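Local coordinates for protein alpha-1,3-glucanase (Bacillus circulans, PDB 5ZRU) that hydrolyses alpha-1,3-glucan as a family 87 glycoside hydrolase, this chain being the catalytic unit of the longer enzyme, at residues A[236-241]-A[328-333]; A[399-404]-A[408-413]; A[423-428]-A[432-437]; A[475-480]-A[513-518]; A[492-495]-A[500-503]. All blocks are in the same frame, centred on the assembly; numbering follows the deposited sequence.

Interaction 1: A[236-241]-A[328-333]; sequences GSVANK and YAHTPA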
# COMPACT_ATOMS: atom_id res chain seq x y z
N GLY A 236 -7.83 3.64 -25.00
CA GLY A 236 -7.82 2.59 -26.00
C GLY A 236 -8.94 1.59 -25.76
O GLY A 236 -9.65 1.62 -24.75
N SER A 237 -9.10 0.67 -26.71
CA SER A 237 -10.10 -0.38 -26.60
C SER A 237 -9.46 -1.71 -27.00
O SER A 237 -8.40 -1.74 -27.61
CB SER A 237 -11.32 -0.11 -27.50
OG SER A 237 -10.99 -0.28 -28.86
N VAL A 238 -10.12 -2.81 -26.63
CA VAL A 238 -9.60 -4.12 -27.00
C VAL A 238 -9.52 -4.24 -28.52
O VAL A 238 -8.53 -4.73 -29.07
CB VAL A 238 -10.46 -5.24 -26.39
CG1 VAL A 238 -10.06 -6.59 -26.97
CG2 VAL A 238 -10.29 -5.26 -24.88
N ALA A 239 -10.55 -3.75 -29.22
CA ALA A 239 -10.55 -3.86 -30.68
C ALA A 239 -9.56 -2.90 -31.32
O ALA A 239 -9.02 -3.20 -32.38
CB ALA A 239 -11.95 -3.60 -31.24
N ASN A 240 -9.32 -1.74 -30.71
CA ASN A 240 -8.45 -0.72 -31.28
C ASN A 240 -7.46 -0.29 -30.20
O ASN A 240 -7.64 0.73 -29.54
CB ASN A 240 -9.25 0.46 -31.81
CG ASN A 240 -8.41 1.43 -32.63
OD1 ASN A 240 -7.37 1.05 -33.17
ND2 ASN A 240 -8.87 2.67 -32.74
N LYS A 241 -6.42 -1.10 -30.00
CA LYS A 241 -5.47 -0.84 -28.94
C LYS A 241 -4.53 0.29 -29.36
O LYS A 241 -4.30 0.53 -30.55
CB LYS A 241 -4.68 -2.11 -28.60
CG LYS A 241 -5.52 -3.09 -27.76
CD LYS A 241 -4.75 -4.30 -27.24
CE LYS A 241 -4.65 -5.38 -28.30
NZ LYS A 241 -5.99 -5.85 -28.78
N TYR A 328 -7.11 -9.80 -19.29
CA TYR A 328 -8.21 -10.76 -19.27
C TYR A 328 -9.02 -10.73 -20.55
O TYR A 328 -10.06 -11.39 -20.63
CB TYR A 328 -9.11 -10.51 -18.05
CG TYR A 328 -8.32 -10.58 -16.78
CD1 TYR A 328 -8.14 -11.80 -16.12
CD2 TYR A 328 -7.69 -9.46 -16.27
CE1 TYR A 328 -7.38 -11.88 -14.98
CE2 TYR A 328 -6.92 -9.53 -15.12
CZ TYR A 328 -6.78 -10.74 -14.48
OH TYR A 328 -6.02 -10.82 -13.33
N ALA A 329 -8.55 -10.02 -21.58
CA ALA A 329 -9.36 -9.79 -22.77
C ALA A 329 -8.88 -10.55 -24.00
O ALA A 329 -9.57 -10.52 -25.02
CB ALA A 329 -9.40 -8.29 -23.08
N HIS A 330 -7.74 -11.23 -23.93
CA HIS A 330 -7.16 -11.90 -25.09
C HIS A 330 -6.93 -13.37 -24.80
O HIS A 330 -6.63 -13.76 -23.66
CB HIS A 330 -5.84 -11.24 -25.51
CG HIS A 330 -5.97 -9.78 -25.84
ND1 HIS A 330 -5.92 -8.79 -24.87
CD2 HIS A 330 -6.19 -9.15 -27.01
CE1 HIS A 330 -6.08 -7.62 -25.45
NE2 HIS A 330 -6.25 -7.80 -26.74
N THR A 331 -7.07 -14.20 -25.84
CA THR A 331 -6.77 -15.62 -25.75
C THR A 331 -5.87 -15.97 -26.93
O THR A 331 -6.30 -15.84 -28.09
CB THR A 331 -8.03 -16.48 -25.76
OG1 THR A 331 -8.88 -16.09 -24.67
CG2 THR A 331 -7.66 -17.95 -25.60
N PRO A 332 -4.61 -16.38 -26.69
CA PRO A 332 -4.00 -16.47 -25.36
C PRO A 332 -3.71 -15.08 -24.79
O PRO A 332 -3.65 -14.12 -25.55
CB PRO A 332 -2.71 -17.25 -25.60
CG PRO A 332 -2.37 -16.96 -27.03
CD PRO A 332 -3.69 -16.82 -27.75
N ALA A 333 -3.55 -14.98 -23.47
CA ALA A 333 -3.41 -13.69 -22.82
C ALA A 333 -2.12 -13.00 -23.26
O ALA A 333 -1.09 -13.64 -23.47
CB ALA A 333 -3.43 -13.85 -21.30
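Lys241 and His330 meet across two surface loops, the lysine ammonium at the edge of the imidazole and donating a hydrogen bond to it: Lys241 NZ lies 2.8 Å from His330 NE2. The nitrogen arrives only 14° out of the imidazole plane, so NE2 acts as the acceptor. The same ammonium also donates to the carbonyl of its own loop, with Lys241 NZ 2.8 Å from Val238 O and in the carbonyl plane. The lysine chain reaches both acceptors by bending at chi3 (-82°) and chi4 (-58°), which brings Lys241 CE within 3.3 Å of His330 NE2. On the other side of His330, ND1 is hydrogen-bonded to Asp327 OD1, which fixes the rotation of the ring and would probably favour NE2 as an acceptor for the lysine. This polar junction is the tight part of the contact. Beside it the packing is slighter: Val238 CG2 touches Ala329 CB at 3.6 Å, while Val238 CG1 stands obliquely to the imidazole, 4.0 Å from His330 NE2. Every touching residue keeps some exposure to solvent, and the backbones stay well separated, Val238 CA and Ala329 CA being 7.1 Å apart. Within 236-241 the turn is braced by an ST motif, Asn240 N donating to Ser237 OG. Far from the metal sites, the contact joins the loop between strands 233-235 and 245-249 to the loop between strands 323-325 and 340-342, and Arg272 of strand 269-273 is touched by Val238, Lys241 and Ala329, from both loops.

Interaction 2: A[399-404]-A[408-413]; sequences NTIENN and AGIAFF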
# COMPACT_ATOMS: atom_id res chain seq x y z
N ASN A 399 11.22 0.25 -1.47
CA ASN A 399 9.90 0.74 -1.11
C ASN A 399 9.75 0.80 0.40
O ASN A 399 10.40 0.06 1.13
CB ASN A 399 8.81 -0.17 -1.69
CG ASN A 399 8.89 -0.28 -3.19
OD1 ASN A 399 8.74 0.72 -3.89
ND2 ASN A 399 9.17 -1.49 -3.69
N THR A 400 8.89 1.71 0.85
CA THR A 400 8.49 1.79 2.25
C THR A 400 7.02 1.38 2.33
O THR A 400 6.15 2.05 1.76
CB THR A 400 8.69 3.19 2.82
OG1 THR A 400 10.08 3.52 2.78
CG2 THR A 400 8.20 3.25 4.25
N ILE A 401 6.77 0.27 3.01
CA ILE A 401 5.48 -0.41 2.99
C ILE A 401 4.97 -0.42 4.43
O ILE A 401 5.49 -1.16 5.27
CB ILE A 401 5.61 -1.83 2.42
CG1 ILE A 401 6.27 -1.73 1.03
CG2 ILE A 401 4.23 -2.52 2.36
CD1 ILE A 401 6.68 -3.05 0.45
N GLU A 402 3.95 0.39 4.70
CA GLU A 402 3.52 0.69 6.06
C GLU A 402 2.02 0.44 6.22
O GLU A 402 1.24 0.65 5.29
CB GLU A 402 3.81 2.15 6.41
CG GLU A 402 5.30 2.53 6.44
CD GLU A 402 5.51 4.02 6.32
OE1 GLU A 402 4.86 4.66 5.46
OE2 GLU A 402 6.33 4.58 7.10
N ASN A 403 1.64 -0.00 7.42
CA ASN A 403 0.25 -0.02 7.89
C ASN A 403 -0.66 -0.92 7.06
O ASN A 403 -1.87 -0.69 7.01
CB ASN A 403 -0.34 1.40 7.94
CG ASN A 403 0.46 2.33 8.83
OD1 ASN A 403 1.06 3.28 8.35
ND2 ASN A 403 0.47 2.05 10.14
N ASN A 404 -0.10 -1.95 6.42
CA ASN A 404 -0.92 -2.97 5.78
C ASN A 404 -1.90 -3.52 6.81
O ASN A 404 -1.52 -3.79 7.95
CB ASN A 404 -0.04 -4.10 5.25
CG ASN A 404 -0.35 -4.46 3.83
OD1 ASN A 404 0.08 -3.76 2.92
ND2 ASN A 404 -1.09 -5.53 3.63
N ALA A 408 0.04 -9.40 3.52
CA ALA A 408 1.44 -9.09 3.74
C ALA A 408 1.87 -7.83 2.99
O ALA A 408 1.26 -7.43 2.00
CB ALA A 408 2.34 -10.26 3.32
N GLY A 409 2.96 -7.22 3.46
CA GLY A 409 3.53 -6.10 2.73
C GLY A 409 4.00 -6.48 1.34
O GLY A 409 3.76 -5.75 0.37
N ILE A 410 4.67 -7.63 1.22
CA ILE A 410 5.17 -8.14 -0.06
C ILE A 410 4.82 -9.61 -0.14
O ILE A 410 5.00 -10.35 0.83
CB ILE A 410 6.70 -7.95 -0.20
CG1 ILE A 410 7.05 -6.46 -0.19
CG2 ILE A 410 7.22 -8.66 -1.46
CD1 ILE A 410 8.54 -6.19 -0.33
N ALA A 411 4.34 -10.06 -1.31
CA ALA A 411 3.97 -11.46 -1.47
C ALA A 411 4.33 -11.97 -2.86
O ALA A 411 4.12 -11.28 -3.86
CB ALA A 411 2.46 -11.66 -1.24
N PHE A 412 4.83 -13.21 -2.92
CA PHE A 412 5.02 -13.92 -4.18
C PHE A 412 4.23 -15.22 -4.10
O PHE A 412 4.32 -15.95 -3.10
CB PHE A 412 6.50 -14.24 -4.48
CG PHE A 412 7.38 -13.02 -4.65
CD1 PHE A 412 6.97 -11.93 -5.41
CD2 PHE A 412 8.63 -12.98 -4.05
CE1 PHE A 412 7.79 -10.82 -5.57
CE2 PHE A 412 9.47 -11.87 -4.20
CZ PHE A 412 9.05 -10.78 -4.96
N PHE A 413 3.46 -15.52 -5.15
CA PHE A 413 2.61 -16.70 -5.16
C PHE A 413 2.98 -17.73 -6.22
O PHE A 413 2.36 -18.81 -6.26
CB PHE A 413 1.15 -16.27 -5.33
CG PHE A 413 0.69 -15.35 -4.23
CD1 PHE A 413 0.71 -15.79 -2.92
CD2 PHE A 413 0.28 -14.06 -4.50
CE1 PHE A 413 0.32 -14.95 -1.88
CE2 PHE A 413 -0.13 -13.22 -3.46
CZ PHE A 413 -0.10 -13.67 -2.16
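Strand 400-402 passes the corner at Gly409 and Ile410, where the chain turns from one face of the solenoid to another, and the backbones come closest at Ile401 CA and Gly409 CA, 6.0 Å apart. Ile401 fills this inside corner with both of its branches. Its CG2 methyl rests on the bare glycine backbone, Ile401 CG2 lying 3.7 Å from Gly409 CA. The longer branch, with CG1 anti to the carbonyl carbon (chi1 -55°) and extended beyond it, carries CD1 to Ile410. There the two isoleucines cross at about a right angle, and Ile401 CD1 lies 3.5 Å from Ile410 CG1, tighter than usual van der Waals contact; Ile410 CD1 is 3.7 Å from the same methyl. Farther along, Ala408 O lies over the face of the Asn404 amide, 3.4 Å from Asn404 ND2, a poor angle for a hydrogen bond. Asn404 ND2 donates instead to Asp375 O; Asp375 is a calcium ligand, and a bound calcium ion lies about 9 Å from the Asn404 side chain. All five touching residues are buried, and no hydrogen bond crosses between the segments, so apolar packing carries the contact. Around it, strand 400-402 runs between strands 369-371 and 424-426, parallel to both, while strand 411-412 lies between 378-381 and 435-437; Leu378 and Ile370 pack on Ile401 from the preceding strands, and Asn423 touches Ile410.

Interaction 3: A[423-428]-A[432-437]; sequences NLIVDT and SAIRMN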
# COMPACT_ATOMS: atom_id res chain seq x y z
N ASN A 423 13.89 -2.93 1.06
CA ASN A 423 12.58 -2.44 1.48
C ASN A 423 12.55 -2.18 2.97
O ASN A 423 13.37 -2.70 3.74
CB ASN A 423 11.49 -3.45 1.10
CG ASN A 423 11.37 -3.62 -0.40
OD1 ASN A 423 11.14 -2.65 -1.12
ND2 ASN A 423 11.53 -4.86 -0.87
N LEU A 424 11.60 -1.35 3.37
CA LEU A 424 11.30 -1.07 4.77
C LEU A 424 9.82 -1.37 4.97
O LEU A 424 8.98 -0.78 4.29
CB LEU A 424 11.63 0.39 5.12
CG LEU A 424 11.25 0.96 6.49
CD1 LEU A 424 11.95 0.20 7.62
CD2 LEU A 424 11.60 2.46 6.54
N ILE A 425 9.51 -2.31 5.86
CA ILE A 425 8.15 -2.81 6.01
C ILE A 425 7.80 -2.70 7.48
O ILE A 425 8.42 -3.35 8.32
CB ILE A 425 8.01 -4.26 5.52
CG1 ILE A 425 8.60 -4.41 4.11
CG2 ILE A 425 6.54 -4.66 5.49
CD1 ILE A 425 8.68 -5.85 3.60
N VAL A 426 6.79 -1.87 7.80
CA VAL A 426 6.53 -1.44 9.17
C VAL A 426 5.04 -1.54 9.50
O VAL A 426 4.20 -1.13 8.70
CB VAL A 426 7.02 0.00 9.40
CG1 VAL A 426 6.90 0.40 10.88
CG2 VAL A 426 8.46 0.16 8.92
N ASP A 427 4.73 -2.07 10.69
CA ASP A 427 3.40 -1.94 11.30
C ASP A 427 2.29 -2.66 10.52
O ASP A 427 1.22 -2.11 10.30
CB ASP A 427 3.03 -0.46 11.48
CG ASP A 427 3.85 0.22 12.56
OD1 ASP A 427 4.34 -0.49 13.46
OD2 ASP A 427 3.98 1.46 12.51
N THR A 428 2.54 -3.92 10.14
CA THR A 428 1.45 -4.67 9.52
C THR A 428 0.42 -5.06 10.58
O THR A 428 0.73 -5.19 11.77
CB THR A 428 1.96 -5.93 8.80
OG1 THR A 428 2.51 -6.84 9.75
CG2 THR A 428 3.01 -5.57 7.77
N SER A 432 1.77 -10.14 7.71
CA SER A 432 3.20 -10.39 7.64
C SER A 432 3.87 -9.26 6.87
O SER A 432 3.23 -8.58 6.07
CB SER A 432 3.50 -11.72 6.93
OG SER A 432 2.76 -12.78 7.51
N ALA A 433 5.16 -9.06 7.11
CA ALA A 433 5.91 -8.18 6.21
C ALA A 433 6.08 -8.84 4.85
O ALA A 433 5.94 -8.18 3.82
CB ALA A 433 7.28 -7.84 6.80
N ILE A 434 6.36 -10.14 4.84
CA ILE A 434 6.62 -10.91 3.64
C ILE A 434 5.87 -12.23 3.76
O ILE A 434 5.94 -12.89 4.80
CB ILE A 434 8.12 -11.20 3.46
CG1 ILE A 434 8.90 -9.94 3.13
CG2 ILE A 434 8.34 -12.26 2.38
CD1 ILE A 434 10.40 -10.13 3.29
N ARG A 435 5.16 -12.63 2.69
CA ARG A 435 4.56 -13.95 2.68
C ARG A 435 4.73 -14.59 1.31
O ARG A 435 4.84 -13.91 0.28
CB ARG A 435 3.07 -13.92 3.08
CG ARG A 435 2.09 -13.49 2.00
CD ARG A 435 0.66 -13.60 2.51
NE ARG A 435 -0.30 -13.09 1.53
CZ ARG A 435 -1.58 -13.47 1.48
NH1 ARG A 435 -2.04 -14.36 2.35
NH2 ARG A 435 -2.38 -12.96 0.56
N MET A 436 4.79 -15.92 1.31
CA MET A 436 4.67 -16.71 0.10
C MET A 436 3.69 -17.83 0.40
O MET A 436 3.72 -18.38 1.50
CB MET A 436 6.01 -17.28 -0.35
CG MET A 436 7.10 -16.22 -0.58
SD MET A 436 8.68 -16.97 -1.06
CE MET A 436 8.29 -17.67 -2.65
N ASN A 437 2.81 -18.15 -0.55
CA ASN A 437 2.02 -19.36 -0.40
C ASN A 437 1.73 -19.93 -1.78
O ASN A 437 2.02 -19.30 -2.80
CB ASN A 437 0.73 -19.13 0.43
CG ASN A 437 -0.32 -18.27 -0.27
OD1 ASN A 437 -0.54 -18.35 -1.48
ND2 ASN A 437 -1.01 -17.44 0.52
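Ile425 packs both of its branches against the corner formed by Ala433 and Ile434. Its CG2 methyl meets the alanine methyl, Ile425 CG2 to Ala433 CB being 3.5 Å, and the same alanine methyl is 3.9 Å from Ile425 CB. The other branch, with CG1 beside the backbone N (chi1 -51°), sends its end over the Ala433 peptide: Ile425 CD1 lies 3.6 Å from Ala433 O and, more loosely, 4.1 Å from Ile434 CG1. Thr428 closes the next part of the turn with its methyl, Thr428 CG2 resting 3.5 Å from Ser432 O. With chi1 at 65° its hydroxyl sits between the backbone N and the carbonyl carbon, which leaves the methyl to face the serine peptide. Ser432 points its own side chain away from 423-428, and its OG is hydrogen-bonded to Gly473 O. In the next shell, Ile458 of strand 451-459 touches Ala433 and Phe453 touches Ile434, while backbone hydrogen bonds tie Ile425 to Thr457 and Ile459. Beside Thr428, the Asp427 carboxylate is hydrogen-bonded to Asn460, Gln52 and Gly51. Short parallel strands, a sharp corner and aliphatic side chains filling its inside are characteristic of the right-handed parallel beta-helix of the pectate-lyase-like clan, to which the D2 part of this catalytic unit is assigned.

Interaction 4: A[475-480]-A[513-518]; sequences IDLEAS and IVFNNI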
# COMPACT_ATOMS: atom_id res chain seq x y z
N ILE A 475 7.92 -12.97 8.62
CA ILE A 475 8.08 -13.65 7.34
C ILE A 475 7.29 -14.94 7.44
O ILE A 475 7.54 -15.75 8.34
CB ILE A 475 9.56 -13.94 7.02
CG1 ILE A 475 10.36 -12.64 6.93
CG2 ILE A 475 9.69 -14.77 5.74
CD1 ILE A 475 11.86 -12.88 6.67
N ASP A 476 6.34 -15.15 6.52
CA ASP A 476 5.43 -16.28 6.61
C ASP A 476 5.45 -17.08 5.32
O ASP A 476 5.14 -16.55 4.25
CB ASP A 476 4.00 -15.82 6.94
CG ASP A 476 3.13 -16.96 7.44
OD1 ASP A 476 2.51 -17.67 6.60
OD2 ASP A 476 3.10 -17.17 8.66
N LEU A 477 5.80 -18.36 5.43
CA LEU A 477 5.88 -19.24 4.28
C LEU A 477 4.91 -20.39 4.47
O LEU A 477 4.97 -21.10 5.48
CB LEU A 477 7.31 -19.75 4.09
CG LEU A 477 8.41 -18.67 4.08
CD1 LEU A 477 9.79 -19.31 3.99
CD2 LEU A 477 8.20 -17.68 2.93
N GLU A 478 4.04 -20.59 3.49
CA GLU A 478 2.94 -21.55 3.61
C GLU A 478 2.94 -22.43 2.37
O GLU A 478 2.69 -21.94 1.26
CB GLU A 478 1.61 -20.82 3.77
CG GLU A 478 0.41 -21.73 3.84
CD GLU A 478 -0.90 -20.96 3.81
OE1 GLU A 478 -1.09 -20.07 4.67
OE2 GLU A 478 -1.71 -21.22 2.90
N ALA A 479 3.23 -23.71 2.54
CA ALA A 479 3.20 -24.66 1.43
C ALA A 479 1.81 -25.27 1.39
O ALA A 479 1.58 -26.44 1.72
CB ALA A 479 4.30 -25.70 1.56
N SER A 480 0.86 -24.41 1.01
CA SER A 480 -0.56 -24.73 1.08
C SER A 480 -0.88 -25.98 0.28
O SER A 480 -1.56 -26.90 0.76
CB SER A 480 -1.38 -23.55 0.55
OG SER A 480 -0.64 -22.32 0.67
N ILE A 513 15.47 -23.58 0.97
CA ILE A 513 15.15 -22.29 1.58
C ILE A 513 16.33 -21.88 2.46
O ILE A 513 16.64 -22.58 3.43
CB ILE A 513 13.86 -22.34 2.41
CG1 ILE A 513 12.74 -23.07 1.65
CG2 ILE A 513 13.45 -20.93 2.83
CD1 ILE A 513 12.33 -22.43 0.31
N VAL A 514 16.96 -20.75 2.14
CA VAL A 514 18.20 -20.33 2.80
C VAL A 514 18.02 -18.93 3.36
O VAL A 514 17.51 -18.04 2.68
CB VAL A 514 19.40 -20.37 1.83
CG1 VAL A 514 20.67 -19.93 2.56
CG2 VAL A 514 19.56 -21.78 1.25
N PHE A 515 18.47 -18.74 4.61
CA PHE A 515 18.38 -17.47 5.32
C PHE A 515 19.79 -17.07 5.75
O PHE A 515 20.35 -17.69 6.66
CB PHE A 515 17.49 -17.59 6.56
CG PHE A 515 16.03 -17.70 6.28
CD1 PHE A 515 15.46 -18.92 5.95
CD2 PHE A 515 15.20 -16.58 6.41
CE1 PHE A 515 14.09 -19.03 5.73
CE2 PHE A 515 13.84 -16.68 6.19
CZ PHE A 515 13.28 -17.91 5.84
N ASN A 516 20.35 -16.03 5.15
CA ASN A 516 21.70 -15.60 5.48
C ASN A 516 21.68 -14.22 6.12
O ASN A 516 20.95 -13.33 5.68
CB ASN A 516 22.60 -15.59 4.23
CG ASN A 516 22.79 -16.98 3.63
OD1 ASN A 516 22.75 -17.99 4.33
ND2 ASN A 516 22.98 -17.04 2.33
N ASN A 517 22.48 -14.04 7.18
CA ASN A 517 22.66 -12.72 7.82
C ASN A 517 21.32 -12.15 8.27
O ASN A 517 20.95 -11.03 7.92
CB ASN A 517 23.37 -11.73 6.88
CG ASN A 517 24.59 -12.34 6.18
OD1 ASN A 517 25.31 -13.17 6.74
ND2 ASN A 517 24.84 -11.90 4.94
N ILE A 518 20.59 -12.92 9.07
CA ILE A 518 19.31 -12.51 9.63
C ILE A 518 19.53 -12.02 11.05
O ILE A 518 20.20 -12.70 11.85
CB ILE A 518 18.29 -13.67 9.61
CG1 ILE A 518 18.25 -14.36 8.23
CG2 ILE A 518 16.91 -13.18 10.07
CD1 ILE A 518 17.87 -13.47 7.08
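The Phe515 ring meets two aliphatic side chains at its edge: Ile475 CD1 is 4.3 Å from Phe515 CE2, and Leu477 CD1 is 4.2 Å from Phe515 CZ, both near the ring plane. The ring is also stacked with the rings of Phe489 and Phe553, one from the preceding strand and one from the following strand of its own face, making a ladder of aromatic side chains along the solenoid. The phenylalanine and leucine come from opposite directions, and Leu477 CD1 serves two partners at once, since it is also 4.2 Å from Ile513 CG2, past which the leucine slides. Phe515 CG stands anti to the carbonyl carbon (chi1 -73°), which sends the ring inward with its CZ end toward 475-480. These are loose van der Waals contacts between buried side chains, and no hydrogen bond joins the two segments. The axes of strands 475-478 and 513-516 approach no closer than 12.0 Å and run nearly antiparallel at 169°, a spacing bridged wholly by side chains. The neighbouring residues of 475-478 turn the other way: Asp476 and Glu478 both make salt bridges to Arg472, and Ser480 OG donates to Glu478 OE2 at 2.7 Å. Strands 475-478 and 513-516 therefore belong to different walls, each hydrogen-bonded to parallel neighbours along its own face, and their inward residues meet in the middle. Such an interior, with stacked like residues from successive turns, is a hallmark of the parallel beta-helix.

Interaction 5: A[492-495]-A[500-503]; sequences IDII and SAIQ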
# COMPACT_ATOMS: atom_id res chain seq x y z
N ILE A 492 18.42 -9.43 6.46
CA ILE A 492 17.08 -9.04 6.88
C ILE A 492 17.14 -8.72 8.37
O ILE A 492 17.61 -9.55 9.16
CB ILE A 492 16.03 -10.14 6.63
CG1 ILE A 492 16.17 -10.75 5.23
CG2 ILE A 492 14.61 -9.60 6.91
CD1 ILE A 492 15.77 -9.85 4.09
N ASP A 493 16.62 -7.55 8.75
CA ASP A 493 16.48 -7.18 10.15
C ASP A 493 15.00 -7.25 10.50
O ASP A 493 14.18 -6.59 9.85
CB ASP A 493 17.04 -5.79 10.41
CG ASP A 493 18.54 -5.73 10.19
OD1 ASP A 493 19.29 -6.16 11.09
OD2 ASP A 493 18.97 -5.29 9.11
N ILE A 494 14.67 -8.05 11.51
CA ILE A 494 13.29 -8.28 11.91
C ILE A 494 13.15 -7.83 13.36
O ILE A 494 13.65 -8.51 14.27
CB ILE A 494 12.87 -9.75 11.75
CG1 ILE A 494 13.45 -10.35 10.45
CG2 ILE A 494 11.36 -9.87 11.73
CD1 ILE A 494 13.08 -11.83 10.19
N ILE A 495 12.44 -6.73 13.58
CA ILE A 495 12.45 -6.01 14.85
C ILE A 495 11.06 -6.01 15.47
O ILE A 495 10.08 -5.64 14.82
CB ILE A 495 12.95 -4.57 14.65
CG1 ILE A 495 14.37 -4.60 14.07
CG2 ILE A 495 12.87 -3.78 15.95
CD1 ILE A 495 14.75 -3.33 13.37
N SER A 500 5.75 -14.91 16.06
CA SER A 500 7.04 -15.47 15.67
C SER A 500 7.62 -14.74 14.46
O SER A 500 6.89 -14.32 13.56
CB SER A 500 6.92 -16.97 15.36
OG SER A 500 6.60 -17.69 16.55
N ALA A 501 8.95 -14.58 14.45
CA ALA A 501 9.59 -13.82 13.38
C ALA A 501 9.50 -14.54 12.03
O ALA A 501 9.18 -13.93 11.01
CB ALA A 501 11.05 -13.52 13.73
N ILE A 502 9.82 -15.83 12.00
CA ILE A 502 9.82 -16.60 10.76
C ILE A 502 8.98 -17.85 10.99
O ILE A 502 9.22 -18.59 11.94
CB ILE A 502 11.25 -16.98 10.33
CG1 ILE A 502 12.12 -15.73 10.20
CG2 ILE A 502 11.23 -17.74 9.01
CD1 ILE A 502 13.59 -16.05 10.01
N GLN A 503 8.00 -18.07 10.10
CA GLN A 503 6.99 -19.12 10.28
C GLN A 503 6.86 -19.95 9.01
O GLN A 503 6.73 -19.40 7.91
CB GLN A 503 5.63 -18.50 10.64
CG GLN A 503 4.42 -19.45 10.61
CD GLN A 503 3.18 -18.83 11.24
OE1 GLN A 503 3.29 -18.11 12.23
NE2 GLN A 503 2.01 -19.09 10.67
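This is a buried, purely apolar contact inside a corner of the beta-helix, where the end of strand 487-495 faces the bend that leads into strand 502-505. A single side chain, Ile494, makes the contact from its side, pointing at the opposite segment and spreading its two branches over successive residues. Its CG2 methyl lies against another methyl, Ile494 CG2 to Ala501 CB being 4.2 Å. Its other branch reaches farther along the bend, placing Ile494 CD1 4.0 Å from Ile502 CG1. Chi1 of Ile494 is -40°, rotated off the staggered -60°, with CG1 beside the backbone N and CG2 anti to it, and chi2 of -179° stretches the longer branch out to its full length toward Ile502. The two isoleucines cross at about a right angle, so the end of Ile494 abuts the flank of Ile502. Both separations are ordinary van der Waals contact, and the nearest backbone approach is 6.8 Å, between Ile494 CA and Ala501 CA. No hydrogen bond spans the segments. The polar neighbours look elsewhere: Asp493 forms a salt bridge with Arg12 and a hydrogen bond with Asn519, while Ser500 OG is bonded to Ala540 N. The surrounding turns complete the interior: Ile458 of strand 451-459 packs on Ile494 from the preceding strand of its face, Ile520 of strand 513-523 touches Ala501 and Ile502, and Phe515 of that same strand also reaches Ile502. Strand 487-495 thus lies parallel between 451-459 and 513-523, with 502-505 between 475-478 and 542-544.

Interactions 2 to 5 lie along one beta-helix, whereas interaction 1 joins loops at its surface, its centre about 30 Å from that of interaction 2. Interactions 2 and 3 occupy equivalent corners of successive turns, centres about 5 Å apart, and backbone hydrogen bonds link them, Ile401 N to Leu424 O at 2.8 Å. Interaction 3 continues into interaction 4 through Ile434 O and Asp476 N, 2.9 Å apart. Interactions 4 and 5 are joined by Leu477 N and Gln503 O at 2.8 Å, the chain of 492-503 running between the two segments of interaction 4. Interaction 2 lies nearest a calcium site, that of Asp352 and Asp375.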